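PDB 3K96: glycerol-3-phosphate dehydrogenase [NAD(P)+] from Coxiella burnetii, which probably catalyses the NAD(P)H-dependent reduction of dihydroxyacetone phosphate to sn-glycerol 3-phosphate, the key precursor for phospholipid synthesis. Local coordinates for residues 312-317 with 326-331. Numbering follows the deposited sequence.
Sequences DQVHAL and PLTFQV
The imidazole of His315 stands with its edge over one face of the Phe329 phenyl ring, a T-shaped (edge-to-face) aromatic pair that joins two consecutive helices, 307-320 and 326-336, in the all-helical C-terminal half of this dehydrogenase. The two ring planes meet at 59° and their centroids lie 4.3 Å apart. His315 CD2 sits over the centre of the phenyl ring, 3.4 Å above its plane, while NE2, the other atom of the same edge, reaches Phe329 CD1 and CE1 at 3.5 Å. The imidazole can arrive there because His315 CG is anti to the backbone N (chi1 -178°), which swings the ring away from its own helix and across the gap. Phe329 turns its CG anti to the carbonyl carbon instead, and its ring also touches Ala318 and Gln319, farther toward the C-terminal end of helix 307-320. His332, one turn after Phe329, stacks on the imidazole as well, so His315 meets two rings of helix 326-336. Deeper between the helices, whose local axes approach to 9.6 Å at a crossing angle of -122°, the contact turns to methyl packing: Thr328 CG2 meets Val314 CG1 at 4.1 Å, the two side chains running roughly perpendicular where they meet, and also lies close to the backbone N of His315. Thr328 divides its branches, giving the methyl to Val314 and hydrogen-bonding OG1 to Glu246 of helix 233-253. Ile218 of helix 206-228 touches both Val314 and Thr328 and closes the packing from a third helix. At the more polar margin a water bridges the segments, donating to Phe329 O at 2.7 Å and accepting a weak bond from His315 NE2 at 3.3 Å.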
# COMPACT_ATOMS: atom_id res chain seq x y z
N ASP A 312 4.33 14.42 -17.38
CA ASP A 312 4.78 14.78 -18.73
C ASP A 312 6.09 14.12 -19.10
O ASP A 312 6.23 13.63 -20.22
CB ASP A 312 4.88 16.30 -18.85
CG ASP A 312 3.53 16.98 -18.77
OD1 ASP A 312 2.50 16.25 -18.93
OD2 ASP A 312 3.49 18.22 -18.54
N GLN A 313 7.04 14.07 -18.16
CA GLN A 313 8.36 13.48 -18.48
C GLN A 313 8.28 11.97 -18.66
O GLN A 313 8.87 11.42 -19.60
CB GLN A 313 9.40 13.83 -17.41
CG GLN A 313 9.67 15.31 -17.25
CD GLN A 313 10.22 15.95 -18.51
OE1 GLN A 313 11.11 15.41 -19.17
NE2 GLN A 313 9.70 17.11 -18.84
N VAL A 314 7.54 11.31 -17.78
CA VAL A 314 7.41 9.87 -17.86
C VAL A 314 6.60 9.47 -19.07
O VAL A 314 6.93 8.49 -19.74
CB VAL A 314 6.83 9.28 -16.55
CG1 VAL A 314 6.48 7.81 -16.73
CG2 VAL A 314 7.82 9.47 -15.42
N HIS A 315 5.56 10.24 -19.37
CA HIS A 315 4.73 9.95 -20.56
C HIS A 315 5.61 9.99 -21.81
O HIS A 315 5.55 9.09 -22.63
CB HIS A 315 3.59 10.94 -20.70
CG HIS A 315 2.68 10.67 -21.86
ND1 HIS A 315 2.72 11.40 -23.03
CD2 HIS A 315 1.71 9.74 -22.04
CE1 HIS A 315 1.81 10.94 -23.87
NE2 HIS A 315 1.19 9.93 -23.29
N ALA A 316 6.46 11.01 -21.92
CA ALA A 316 7.35 11.11 -23.07
C ALA A 316 8.31 9.93 -23.11
O ALA A 316 8.57 9.38 -24.18
CB ALA A 316 8.12 12.45 -23.06
N LEU A 317 8.82 9.52 -21.96
CA LEU A 317 9.75 8.41 -21.90
C LEU A 317 9.05 7.10 -22.28
O LEU A 317 9.58 6.30 -23.03
CB LEU A 317 10.38 8.28 -20.51
CG LEU A 317 11.44 7.20 -20.38
CD1 LEU A 317 12.71 7.64 -21.12
CD2 LEU A 317 11.75 6.93 -18.92
N PRO A 326 -0.81 2.59 -18.46
CA PRO A 326 -2.20 3.08 -18.54
C PRO A 326 -2.58 4.18 -17.58
O PRO A 326 -3.25 5.12 -18.01
CB PRO A 326 -3.06 1.82 -18.29
CG PRO A 326 -2.12 0.64 -18.27
CD PRO A 326 -0.71 1.13 -18.26
N LEU A 327 -2.21 4.09 -16.31
CA LEU A 327 -2.55 5.16 -15.38
C LEU A 327 -1.87 6.46 -15.77
O LEU A 327 -2.51 7.52 -15.79
CB LEU A 327 -2.28 4.82 -13.91
CG LEU A 327 -3.35 3.94 -13.23
CD1 LEU A 327 -3.41 2.56 -13.87
CD2 LEU A 327 -3.12 3.84 -11.72
N THR A 328 -0.58 6.39 -16.08
CA THR A 328 0.19 7.58 -16.46
C THR A 328 -0.39 8.23 -17.70
O THR A 328 -0.49 9.44 -17.78
CB THR A 328 1.65 7.21 -16.72
OG1 THR A 328 2.21 6.64 -15.53
CG2 THR A 328 2.44 8.43 -17.18
N PHE A 329 -0.79 7.41 -18.66
CA PHE A 329 -1.37 7.94 -19.88
C PHE A 329 -2.71 8.61 -19.65
O PHE A 329 -2.98 9.64 -20.25
CB PHE A 329 -1.46 6.86 -20.96
CG PHE A 329 -0.16 6.60 -21.64
CD1 PHE A 329 -0.06 6.62 -23.02
CD2 PHE A 329 1.01 6.41 -20.89
CE1 PHE A 329 1.17 6.40 -23.65
CE2 PHE A 329 2.22 6.20 -21.50
CZ PHE A 329 2.31 6.19 -22.89
N GLN A 330 -3.55 8.03 -18.79
CA GLN A 330 -4.85 8.64 -18.48
C GLN A 330 -4.65 9.96 -17.77
O GLN A 330 -5.31 10.95 -18.08
CB GLN A 330 -5.72 7.73 -17.63
CG GLN A 330 -6.33 6.56 -18.37
CD GLN A 330 -7.44 6.98 -19.32
OE1 GLN A 330 -7.26 7.86 -20.17
NE2 GLN A 330 -8.60 6.34 -19.19
N VAL A 331 -3.73 10.01 -16.81
CA VAL A 331 -3.47 11.28 -16.11
C VAL A 331 -3.05 12.34 -17.14
O VAL A 331 -3.54 13.47 -17.13
CB VAL A 331 -2.45 11.15 -14.97
CG1 VAL A 331 -2.09 12.53 -14.40
CG2 VAL A 331 -2.99 10.25 -13.87
O HOH W 1 -2.01 9.45 -22.78